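Local coordinates for cytochrome c-552/4 domain-containing protein (Ignicoccus hospitalis KIN4/I, PDB 4QO5) that is a membrane-associated octaheme cytochrome c that probably moves electrons between its hemes, although its physiological reaction is not established, at residues A[81-86]-A[220-225]; A[239-244]-A[489-494]; A[320-325]-A[479-484]. All coordinates share one frame; numbering follows the deposited sequence.

Interaction 1: residues A[81-86]-A[220-225]; sequences ECHGLN and PRHSFD. With HEC (heme c), chain C.
His83 and His222 face each other through the iron of one heme c, the bis-histidine arrangement of a multiheme cytochrome. Residues 82-83 are the Cys-His end of the CxxCH heme-attachment motif. Each imidazole binds the metal through NE2, at 2.1 Å for His83 NE2 to FE and 2.1 Å for His222 NE2 to FE. Because His83 NE2 lies 4.2 Å from His222 NE2, the full sum of those two bonds, the N-Fe-N line is almost straight. The segments bury just 39 Å² against each other, so the porphyrin does most of the joining.

The tight part is the iron centre. On the proximal side Cys82 is thioether-linked to CAC, though the bond is stretched in the model and its length carries no weight, while His83 ND1 donates to the backbone O of His102, which fixes the ring's rotation. On the distal side a cis peptide links Arg221 to His222, and Arg221 CB sits 3.8 Å above the centre of the His222 ring. With its chain extended from CG to NE, Arg221 runs across the heme and divides its guanidinium between the two propionates: Arg221 NH1 donates to O1A at 3.0 Å (149°) and Arg221 NH2 to O2D at 2.9 Å (133°). NH1 also binds Tyr415 OH of the second subunit.

The loose side begins just past His83, where the helix ends and Gly84 and Asn86 are partly exposed, far from residues 220-225. At the heme rim Phe224 makes van der Waals contact, its CE2 atom 3.5 Å from vinyl-derived CBC.

Interaction 2: residues A[239-244]-A[489-494]; sequences HLDPDV and QDWTTF. With HEC (heme c), chain G.
Trp491 and Asp241 make the direct contact between two loops, which rests on a single hydrogen bond. Trp491 NE1 donates to Asp241 OD2 at 2.9 Å with an N-H...O angle of 153°. The carboxylate and indole planes stand 81° apart, and the N-H meets OD2 from above the carboxylate plane. With chi1 at 176°, the Asp241 carboxylate is set opposite the backbone N and reaches across to the indole edge.

Van der Waals packing is slight: Asp241 CB rests 3.8 Å from Trp491 CZ2, and Asn248 and Val249 of helix 246-252 touch the indole.

The carboxylate has ionic partners too: Asp241 OD1 forms salt bridges with Arg496 and with Lys495 of the second subunit.

Hydrogen bonds within the tryptophan loop converge on Gln489 O, which accepts from Thr493 OG1 at 3.0 Å and from Thr492 N at 3.2 Å, on opposite faces of the carbonyl plane.

Metal ligation is two residues upstream of Asp241: His239 NE2 binds iron at 2.1 Å, opposite Lys126 NZ in the coordination shell. With two cations and an indole N-H around it, the buried carboxylate is probably ionised, tying the heme-ligand loop both to residues 489-494 and to a neighbouring subunit.

Interaction 3: residues A[320-325]-A[479-484]; sequences IYAHPM and SIRYGT. With HEC (heme c), chain H.
Arg481 NH2 has two acceptors, Asn478 OD1 and a water at 3.0 Å from NH2, and that water donates to Ile320 O over 2.7 Å. The bridge joins helix 464-485 to residues 320-325, which include strand 323-324 of the small antiparallel ribbon with 314-315. Directly, Arg481 NH2 and Ile320 O are too far apart to bond, at 4.5 Å, so the water carries the polar link.

The nonpolar link is Ala322. Its methyl, CB, lies 3.4 Å above one face of the Arg481 guanidinium, offset toward the rim, and 3.6 Å from Arg481 CD. A bend at chi3 (-74°) turns the guanidinium into this position, where NE donates to Leu316 O and NH1 to Thr430 OG1. All three nitrogens of this buried cation are therefore engaged. Leu316 in turn hydrogen-bonds a heme through its backbone N, so Arg481 probably helps to hold the backbone of a heme-binding residue in place.

Within 320-325, His323 ND1 donates to Tyr321 O at 2.8 Å and 165°, in the carbonyl plane. Next along the helix, Tyr482 OH is hydrogen-bonded to a propionate of one heme and lies 3.4 Å from methyl CMA of another.

Overall arrangement
Interaction 1 closes first along the chain, and interaction 3 is nested inside the long loop closed by interaction 2. Interaction 1 stands on the opposite side of the chain's centre from the others, its centre about 35 Å from that of interaction 2 and about 36 Å from that of interaction 3. The latter two have centres about 12 Å apart and touch: helix 464-485 carries 479-484 and leads into the loop holding 489-494, and Val244 C meets Tyr482 CE2 at 3.5 Å. Interactions 1 and 2 both reach the second subunit. Interaction 1 thus belongs to one part of the heme array and the other two to another, consistent with electron transfer through the chain and perhaps across the trimer.

Interaction 1: residues A[81-86]-A[220-225]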
# COMPACT_ATOMS: atom_id res chain seq x y z
N GLU A 81 21.82 26.59 -20.15
CA GLU A 81 21.61 25.86 -21.39
C GLU A 81 20.14 25.48 -21.56
O GLU A 81 19.61 25.56 -22.66
CB GLU A 81 22.53 24.63 -21.47
CG GLU A 81 24.00 24.96 -21.74
CD GLU A 81 24.62 25.90 -20.70
OE1 GLU A 81 25.07 27.01 -21.08
OE2 GLU A 81 24.66 25.53 -19.50
N CYS A 82 19.47 25.11 -20.47
CA CYS A 82 18.02 24.87 -20.52
C CYS A 82 17.15 26.13 -20.36
O CYS A 82 16.29 26.40 -21.19
CB CYS A 82 17.60 23.83 -19.49
SG CYS A 82 18.16 22.22 -20.02
N HIS A 83 17.37 26.86 -19.28
CA HIS A 83 16.47 27.95 -18.93
C HIS A 83 16.63 29.18 -19.80
O HIS A 83 15.78 30.05 -19.78
CB HIS A 83 16.64 28.33 -17.46
CG HIS A 83 16.08 27.31 -16.53
ND1 HIS A 83 14.73 27.21 -16.26
CD2 HIS A 83 16.67 26.31 -15.83
CE1 HIS A 83 14.51 26.21 -15.42
NE2 HIS A 83 15.68 25.67 -15.15
N GLY A 84 17.72 29.24 -20.56
CA GLY A 84 17.94 30.37 -21.46
C GLY A 84 17.58 30.08 -22.90
O GLY A 84 17.77 30.93 -23.77
N LEU A 85 17.07 28.88 -23.18
CA LEU A 85 16.76 28.48 -24.56
C LEU A 85 15.59 29.22 -25.19
O LEU A 85 14.51 29.30 -24.61
CB LEU A 85 16.45 26.98 -24.63
CG LEU A 85 17.62 26.04 -24.82
CD1 LEU A 85 17.15 24.58 -24.65
CD2 LEU A 85 18.30 26.26 -26.16
N ASN A 86 15.80 29.74 -26.41
CA ASN A 86 14.73 30.32 -27.21
C ASN A 86 13.82 31.29 -26.44
O ASN A 86 12.61 31.09 -26.37
CB ASN A 86 13.89 29.18 -27.80
CG ASN A 86 14.68 28.32 -28.78
OD1 ASN A 86 15.61 28.80 -29.43
ND2 ASN A 86 14.31 27.05 -28.90
N PRO A 220 12.40 12.86 -13.00
CA PRO A 220 12.27 14.23 -12.48
C PRO A 220 13.52 15.07 -12.66
O PRO A 220 14.63 14.54 -12.76
CB PRO A 220 12.02 14.04 -10.96
CG PRO A 220 11.70 12.61 -10.78
CD PRO A 220 12.25 11.83 -11.96
N ARG A 221 13.33 16.39 -12.67
CA ARG A 221 14.45 17.32 -12.59
C ARG A 221 14.92 17.30 -11.13
O ARG A 221 14.18 16.85 -10.27
CB ARG A 221 13.99 18.72 -13.01
CG ARG A 221 13.07 19.38 -11.97
CD ARG A 221 12.63 20.81 -12.36
NE ARG A 221 12.00 21.41 -11.20
CZ ARG A 221 10.71 21.26 -10.86
NH1 ARG A 221 10.26 21.79 -9.74
NH2 ARG A 221 9.89 20.55 -11.63
N HIS A 222 16.16 17.69 -10.85
CA HIS A 222 17.14 18.05 -11.87
C HIS A 222 18.15 16.95 -12.13
O HIS A 222 19.14 17.16 -12.85
CB HIS A 222 17.86 19.35 -11.47
CG HIS A 222 17.06 20.58 -11.74
ND1 HIS A 222 16.20 21.14 -10.81
CD2 HIS A 222 16.99 21.37 -12.83
CE1 HIS A 222 15.65 22.22 -11.32
NE2 HIS A 222 16.10 22.38 -12.54
N SER A 223 17.88 15.76 -11.58
CA SER A 223 18.78 14.64 -11.79
C SER A 223 18.53 13.98 -13.15
O SER A 223 19.46 13.43 -13.72
CB SER A 223 18.69 13.61 -10.66
OG SER A 223 17.36 13.10 -10.55
N PHE A 224 17.30 14.05 -13.65
CA PHE A 224 16.92 13.48 -14.97
C PHE A 224 17.52 12.09 -15.14
O PHE A 224 18.23 11.81 -16.10
CB PHE A 224 17.31 14.41 -16.15
CG PHE A 224 16.54 15.70 -16.18
CD1 PHE A 224 15.23 15.72 -16.63
CD2 PHE A 224 17.12 16.87 -15.72
CE1 PHE A 224 14.51 16.91 -16.64
CE2 PHE A 224 16.40 18.06 -15.71
CZ PHE A 224 15.10 18.07 -16.18
N ASP A 225 17.24 11.23 -14.17
CA ASP A 225 17.94 9.97 -14.00
C ASP A 225 17.13 8.83 -14.61
O ASP A 225 16.00 8.59 -14.20
CB ASP A 225 18.14 9.73 -12.50
CG ASP A 225 19.08 8.57 -12.19
OD1 ASP A 225 19.51 7.84 -13.12
OD2 ASP A 225 19.37 8.36 -10.99
FE HEC C . 15.88 23.98 -13.92
CHA HEC C . 12.56 24.45 -13.14
CHB HEC C . 16.72 26.28 -11.47
CHC HEC C . 19.06 23.40 -14.60
CHD HEC C . 14.98 21.91 -16.49
NA HEC C . 14.88 25.09 -12.55
C1A HEC C . 13.49 25.14 -12.41
C2A HEC C . 13.15 26.07 -11.37
C3A HEC C . 14.28 26.57 -10.89
C4A HEC C . 15.39 25.97 -11.62
CMA HEC C . 14.41 27.60 -9.75
CAA HEC C . 11.71 26.44 -10.93
CBA HEC C . 10.92 25.30 -10.31
CGA HEC C . 11.29 25.25 -8.86
O1A HEC C . 11.46 24.11 -8.34
O2A HEC C . 11.44 26.34 -8.23
NB HEC C . 17.48 24.77 -13.24
C1B HEC C . 17.68 25.61 -12.16
C2B HEC C . 19.07 25.60 -11.79
C3B HEC C . 19.64 24.75 -12.64
C4B HEC C . 18.70 24.25 -13.57
CMB HEC C . 19.62 26.39 -10.57
CAB HEC C . 21.03 24.14 -12.76
CBB HEC C . 21.65 23.82 -11.35
NC HEC C . 16.83 22.91 -15.29
C1C HEC C . 18.19 22.80 -15.44
C2C HEC C . 18.50 22.13 -16.68
C3C HEC C . 17.34 21.55 -17.04
C4C HEC C . 16.30 22.15 -16.28
CMC HEC C . 19.96 21.68 -16.97
CAC HEC C . 16.89 20.61 -18.18
CBC HEC C . 17.89 19.47 -18.53
ND HEC C . 14.10 23.33 -14.65
C1D HEC C . 13.98 22.42 -15.70
C2D HEC C . 12.61 22.04 -15.93
C3D HEC C . 11.83 22.84 -14.90
C4D HEC C . 12.83 23.61 -14.17
CMD HEC C . 12.18 21.02 -17.02
CAD HEC C . 10.30 22.90 -14.60
CBD HEC C . 9.38 22.37 -15.67
CGD HEC C . 9.15 20.88 -15.46
O1D HEC C . 8.40 20.28 -16.26
O2D HEC C . 9.72 20.30 -14.50

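Interaction 2: residues A[239-244]-A[489-494]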
# COMPACT_ATOMS: atom_id res chain seq x y z
N HIS A 239 0.05 5.78 -11.39
CA HIS A 239 -0.60 4.52 -11.75
C HIS A 239 -0.90 3.67 -10.52
O HIS A 239 -0.26 2.64 -10.30
CB HIS A 239 0.25 3.72 -12.74
CG HIS A 239 0.26 4.30 -14.11
ND1 HIS A 239 -0.50 3.79 -15.14
CD2 HIS A 239 0.88 5.39 -14.61
CE1 HIS A 239 -0.31 4.51 -16.23
NE2 HIS A 239 0.51 5.50 -15.92
N LEU A 240 -1.92 4.10 -9.77
CA LEU A 240 -2.30 3.48 -8.52
C LEU A 240 -3.76 3.06 -8.46
O LEU A 240 -4.62 3.56 -9.19
CB LEU A 240 -2.10 4.46 -7.35
CG LEU A 240 -0.71 4.91 -6.96
CD1 LEU A 240 -0.82 5.79 -5.70
CD2 LEU A 240 0.17 3.71 -6.72
N ASP A 241 -4.01 2.15 -7.53
CA ASP A 241 -5.34 1.77 -7.07
C ASP A 241 -6.17 3.01 -6.70
O ASP A 241 -5.63 3.98 -6.16
CB ASP A 241 -5.11 0.91 -5.81
CG ASP A 241 -6.39 0.49 -5.14
OD1 ASP A 241 -6.66 0.99 -4.01
OD2 ASP A 241 -7.11 -0.35 -5.70
N PRO A 242 -7.49 2.98 -6.94
CA PRO A 242 -8.35 1.91 -7.47
C PRO A 242 -8.55 1.89 -8.97
O PRO A 242 -8.98 0.87 -9.50
CB PRO A 242 -9.70 2.20 -6.81
CG PRO A 242 -9.71 3.72 -6.66
CD PRO A 242 -8.26 4.10 -6.38
N ASP A 243 -8.26 3.01 -9.65
CA ASP A 243 -8.62 3.16 -11.06
C ASP A 243 -7.59 2.60 -12.03
O ASP A 243 -7.93 2.07 -13.10
CB ASP A 243 -8.93 4.63 -11.40
CG ASP A 243 -7.85 5.62 -10.91
OD1 ASP A 243 -7.48 6.54 -11.69
OD2 ASP A 243 -7.41 5.53 -9.73
N VAL A 244 -6.32 2.73 -11.67
CA VAL A 244 -5.27 2.39 -12.62
C VAL A 244 -4.12 1.68 -11.89
O VAL A 244 -2.97 2.11 -11.98
CB VAL A 244 -4.76 3.67 -13.36
CG1 VAL A 244 -5.80 4.17 -14.36
CG2 VAL A 244 -4.44 4.80 -12.36
N GLN A 489 -2.62 -10.73 -8.06
CA GLN A 489 -3.38 -11.76 -7.38
C GLN A 489 -4.56 -11.12 -6.66
O GLN A 489 -5.71 -11.31 -7.05
CB GLN A 489 -2.48 -12.54 -6.41
CG GLN A 489 -1.43 -13.43 -7.09
CD GLN A 489 -0.11 -12.71 -7.36
OE1 GLN A 489 0.15 -11.63 -6.82
NE2 GLN A 489 0.72 -13.31 -8.20
N ASP A 490 -4.29 -10.33 -5.63
CA ASP A 490 -5.42 -9.78 -4.87
C ASP A 490 -6.14 -8.64 -5.59
O ASP A 490 -7.32 -8.42 -5.35
CB ASP A 490 -5.05 -9.43 -3.42
CG ASP A 490 -6.15 -9.83 -2.43
OD1 ASP A 490 -7.14 -10.47 -2.84
OD2 ASP A 490 -5.99 -9.53 -1.23
N TRP A 491 -5.46 -7.95 -6.51
CA TRP A 491 -6.14 -6.92 -7.29
C TRP A 491 -7.17 -7.53 -8.25
O TRP A 491 -8.09 -6.85 -8.70
CB TRP A 491 -5.16 -5.97 -8.01
CG TRP A 491 -5.07 -4.69 -7.26
CD1 TRP A 491 -5.80 -3.56 -7.48
CD2 TRP A 491 -4.29 -4.44 -6.10
NE1 TRP A 491 -5.50 -2.61 -6.53
CE2 TRP A 491 -4.56 -3.12 -5.68
CE3 TRP A 491 -3.36 -5.20 -5.38
CZ2 TRP A 491 -3.95 -2.54 -4.57
CZ3 TRP A 491 -2.74 -4.63 -4.28
CH2 TRP A 491 -3.04 -3.32 -3.88
N THR A 492 -7.03 -8.81 -8.56
CA THR A 492 -8.03 -9.48 -9.38
C THR A 492 -9.12 -10.12 -8.53
O THR A 492 -10.07 -10.70 -9.06
CB THR A 492 -7.41 -10.61 -10.24
OG1 THR A 492 -6.84 -11.60 -9.38
CG2 THR A 492 -6.33 -10.06 -11.15
N THR A 493 -8.98 -10.04 -7.20
CA THR A 493 -9.87 -10.77 -6.31
C THR A 493 -10.59 -9.88 -5.27
O THR A 493 -11.57 -9.21 -5.61
CB THR A 493 -9.10 -11.92 -5.62
OG1 THR A 493 -8.35 -12.65 -6.62
CG2 THR A 493 -10.05 -12.88 -4.92
N PHE A 494 -10.13 -9.87 -4.03
CA PHE A 494 -10.89 -9.24 -2.95
C PHE A 494 -10.64 -7.74 -2.83
O PHE A 494 -11.54 -6.99 -2.45
CB PHE A 494 -10.58 -9.89 -1.61
CG PHE A 494 -11.06 -11.31 -1.50
CD1 PHE A 494 -12.41 -11.62 -1.56
CD2 PHE A 494 -10.15 -12.33 -1.27
CE1 PHE A 494 -12.85 -12.94 -1.42
CE2 PHE A 494 -10.57 -13.63 -1.15
CZ PHE A 494 -11.92 -13.93 -1.22
FE HEC G . 1.40 6.74 -17.43
CHA HEC G . -1.22 6.46 -19.67
CHB HEC G . 2.67 3.72 -18.51
CHC HEC G . 4.28 7.34 -15.67
CHD HEC G . -0.02 9.47 -16.05
NA HEC G . 0.87 5.36 -18.85
C1A HEC G . -0.29 5.43 -19.62
C2A HEC G . -0.35 4.22 -20.41
C3A HEC G . 0.72 3.46 -20.10
C4A HEC G . 1.50 4.16 -19.10
CMA HEC G . 1.08 2.07 -20.67
CAA HEC G . -1.49 3.90 -21.40
CBA HEC G . -1.32 4.62 -22.74
CGA HEC G . -1.98 5.97 -22.70
O1A HEC G . -1.28 6.97 -23.03
O2A HEC G . -3.19 6.07 -22.35
NB HEC G . 3.10 5.73 -17.13
C1B HEC G . 3.47 4.52 -17.71
C2B HEC G . 4.85 4.25 -17.36
C3B HEC G . 5.29 5.29 -16.62
C4B HEC G . 4.20 6.20 -16.43
CMB HEC G . 5.64 3.02 -17.87
CAB HEC G . 6.66 5.68 -16.02
CBB HEC G . 7.94 5.15 -16.72
NC HEC G . 2.00 8.10 -16.08
C1C HEC G . 3.24 8.22 -15.50
C2C HEC G . 3.19 9.26 -14.48
C3C HEC G . 2.14 10.01 -14.87
C4C HEC G . 1.29 9.19 -15.70
CMC HEC G . 4.56 9.77 -13.97
CAC HEC G . 1.56 11.37 -14.38
CBC HEC G . 2.54 12.47 -13.88
ND HEC G . -0.37 7.78 -17.80
C1D HEC G . -0.73 8.93 -17.08
C2D HEC G . -1.97 9.45 -17.60
C3D HEC G . -2.35 8.52 -18.74
C4D HEC G . -1.29 7.52 -18.80
CMD HEC G . -2.74 10.69 -17.09
CAD HEC G . -3.58 8.64 -19.65
CBD HEC G . -3.19 9.39 -20.92
CGD HEC G . -4.39 9.40 -21.85
O1D HEC G . -4.72 8.32 -22.41
O2D HEC G . -4.99 10.49 -22.03

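Interaction 3: residues A[320-325]-A[479-484]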
# COMPACT_ATOMS: atom_id res chain seq x y z
N ILE A 320 -16.73 2.38 -22.04
CA ILE A 320 -16.69 1.80 -20.68
C ILE A 320 -16.19 0.35 -20.73
O ILE A 320 -15.90 -0.25 -19.69
CB ILE A 320 -18.08 1.82 -20.04
CG1 ILE A 320 -19.03 0.94 -20.86
CG2 ILE A 320 -18.59 3.26 -19.91
CD1 ILE A 320 -20.42 0.80 -20.28
N TYR A 321 -16.07 -0.20 -21.94
CA TYR A 321 -15.51 -1.54 -22.15
C TYR A 321 -14.05 -1.47 -22.58
O TYR A 321 -13.60 -0.46 -23.12
CB TYR A 321 -16.32 -2.27 -23.23
CG TYR A 321 -17.80 -2.29 -22.94
CD1 TYR A 321 -18.32 -3.14 -21.96
CD2 TYR A 321 -18.68 -1.45 -23.61
CE1 TYR A 321 -19.67 -3.16 -21.68
CE2 TYR A 321 -20.03 -1.46 -23.33
CZ TYR A 321 -20.52 -2.32 -22.36
OH TYR A 321 -21.87 -2.33 -22.07
N ALA A 322 -13.31 -2.56 -22.35
CA ALA A 322 -11.96 -2.69 -22.89
C ALA A 322 -12.11 -2.84 -24.41
O ALA A 322 -13.05 -3.47 -24.89
CB ALA A 322 -11.25 -3.90 -22.30
N HIS A 323 -11.18 -2.24 -25.15
CA HIS A 323 -11.35 -2.09 -26.60
C HIS A 323 -9.99 -2.05 -27.30
O HIS A 323 -8.99 -1.75 -26.68
CB HIS A 323 -12.11 -0.81 -26.88
CG HIS A 323 -11.51 0.39 -26.21
ND1 HIS A 323 -11.73 0.68 -24.88
CD2 HIS A 323 -10.70 1.37 -26.68
CE1 HIS A 323 -11.09 1.80 -24.56
NE2 HIS A 323 -10.46 2.23 -25.64
N PRO A 324 -9.96 -2.34 -28.62
CA PRO A 324 -8.66 -2.25 -29.28
C PRO A 324 -8.06 -0.85 -29.14
O PRO A 324 -8.81 0.13 -29.05
CB PRO A 324 -9.00 -2.55 -30.76
CG PRO A 324 -10.25 -3.37 -30.70
CD PRO A 324 -11.02 -2.84 -29.50
N MET A 325 -6.74 -0.76 -29.07
CA MET A 325 -6.09 0.53 -28.82
C MET A 325 -6.43 1.57 -29.90
O MET A 325 -6.45 1.25 -31.08
CB MET A 325 -4.57 0.31 -28.76
CG MET A 325 -3.80 1.45 -28.16
SD MET A 325 -4.21 1.61 -26.40
CE MET A 325 -3.65 3.28 -26.10
N SER A 479 -9.23 -3.24 -12.72
CA SER A 479 -8.29 -3.94 -11.86
C SER A 479 -8.13 -5.39 -12.28
O SER A 479 -7.02 -5.93 -12.27
CB SER A 479 -8.72 -3.85 -10.39
OG SER A 479 -8.52 -2.54 -9.90
N ILE A 480 -9.23 -6.02 -12.65
CA ILE A 480 -9.18 -7.43 -13.07
C ILE A 480 -8.32 -7.60 -14.32
O ILE A 480 -7.49 -8.51 -14.42
CB ILE A 480 -10.60 -7.98 -13.33
CG1 ILE A 480 -11.34 -8.11 -12.00
CG2 ILE A 480 -10.53 -9.37 -14.02
CD1 ILE A 480 -12.85 -8.23 -12.16
N ARG A 481 -8.52 -6.70 -15.29
CA ARG A 481 -7.75 -6.73 -16.52
C ARG A 481 -6.28 -6.41 -16.26
O ARG A 481 -5.40 -7.09 -16.76
CB ARG A 481 -8.36 -5.76 -17.54
CG ARG A 481 -9.74 -6.20 -18.02
CD ARG A 481 -10.27 -5.29 -19.13
NE ARG A 481 -10.69 -3.98 -18.64
CZ ARG A 481 -11.96 -3.59 -18.56
NH1 ARG A 481 -12.94 -4.43 -18.89
NH2 ARG A 481 -12.27 -2.38 -18.12
N TYR A 482 -6.02 -5.38 -15.44
CA TYR A 482 -4.64 -5.03 -15.09
C TYR A 482 -3.92 -6.20 -14.41
O TYR A 482 -2.74 -6.48 -14.69
CB TYR A 482 -4.63 -3.85 -14.12
CG TYR A 482 -4.61 -2.47 -14.74
CD1 TYR A 482 -5.44 -2.14 -15.81
CD2 TYR A 482 -3.78 -1.49 -14.23
CE1 TYR A 482 -5.42 -0.84 -16.36
CE2 TYR A 482 -3.76 -0.20 -14.77
CZ TYR A 482 -4.56 0.11 -15.83
OH TYR A 482 -4.52 1.40 -16.34
N GLY A 483 -4.61 -6.81 -13.44
CA GLY A 483 -4.04 -7.88 -12.63
C GLY A 483 -3.73 -9.10 -13.48
O GLY A 483 -2.74 -9.80 -13.26
N THR A 484 -4.58 -9.34 -14.47
CA THR A 484 -4.37 -10.49 -15.38
C THR A 484 -3.20 -10.18 -16.30
O THR A 484 -2.30 -11.00 -16.46
CB THR A 484 -5.64 -10.77 -16.19
OG1 THR A 484 -6.73 -10.98 -15.28
CG2 THR A 484 -5.46 -12.02 -17.08
FE HEC H . 2.10 -2.88 -17.74
CHA HEC H . -0.86 -3.00 -19.52
CHB HEC H . 1.50 0.37 -16.88
CHC HEC H . 4.56 -3.07 -15.44
CHD HEC H . 3.20 -5.67 -19.24
NA HEC H . 0.63 -1.58 -18.14
C1A HEC H . -0.55 -1.84 -18.82
C2A HEC H . -1.42 -0.70 -18.67
C3A HEC H . -0.79 0.22 -17.93
C4A HEC H . 0.52 -0.30 -17.59
CMA HEC H . -1.31 1.62 -17.50
CAA HEC H . -2.85 -0.63 -19.26
CBA HEC H . -2.85 0.32 -20.47
CGA HEC H . -4.20 0.13 -21.12
O1A HEC H . -5.18 0.76 -20.66
O2A HEC H . -4.29 -0.70 -22.07
NB HEC H . 2.91 -1.57 -16.48
C1B HEC H . 2.43 -0.31 -16.18
C2B HEC H . 2.98 0.09 -14.93
C3B HEC H . 3.77 -0.91 -14.55
C4B HEC H . 3.77 -1.95 -15.52
CMB HEC H . 2.62 1.47 -14.30
CAB HEC H . 4.61 -1.22 -13.33
CBB HEC H . 4.00 -0.69 -12.02
NC HEC H . 3.64 -4.02 -17.46
C1C HEC H . 4.52 -4.05 -16.39
C2C HEC H . 5.50 -5.10 -16.61
C3C HEC H . 4.88 -5.93 -17.47
C4C HEC H . 3.85 -5.20 -18.13
CMC HEC H . 6.39 -5.52 -15.42
CAC HEC H . 5.26 -7.29 -18.09
CBC HEC H . 6.10 -8.26 -17.25
ND HEC H . 1.30 -4.13 -19.16
C1D HEC H . 1.94 -5.28 -19.60
C2D HEC H . 1.10 -5.97 -20.54
C3D HEC H . -0.17 -5.15 -20.60
C4D HEC H . 0.04 -4.02 -19.73
CMD HEC H . 1.42 -7.29 -21.26
CAD HEC H . -1.41 -5.40 -21.48
CBD HEC H . -1.03 -4.73 -22.82
CGD HEC H . -2.28 -4.29 -23.53
O1D HEC H . -3.31 -4.06 -22.84
O2D HEC H . -2.27 -4.16 -24.79
O HOH W 1 -15.22 -2.51 -18.40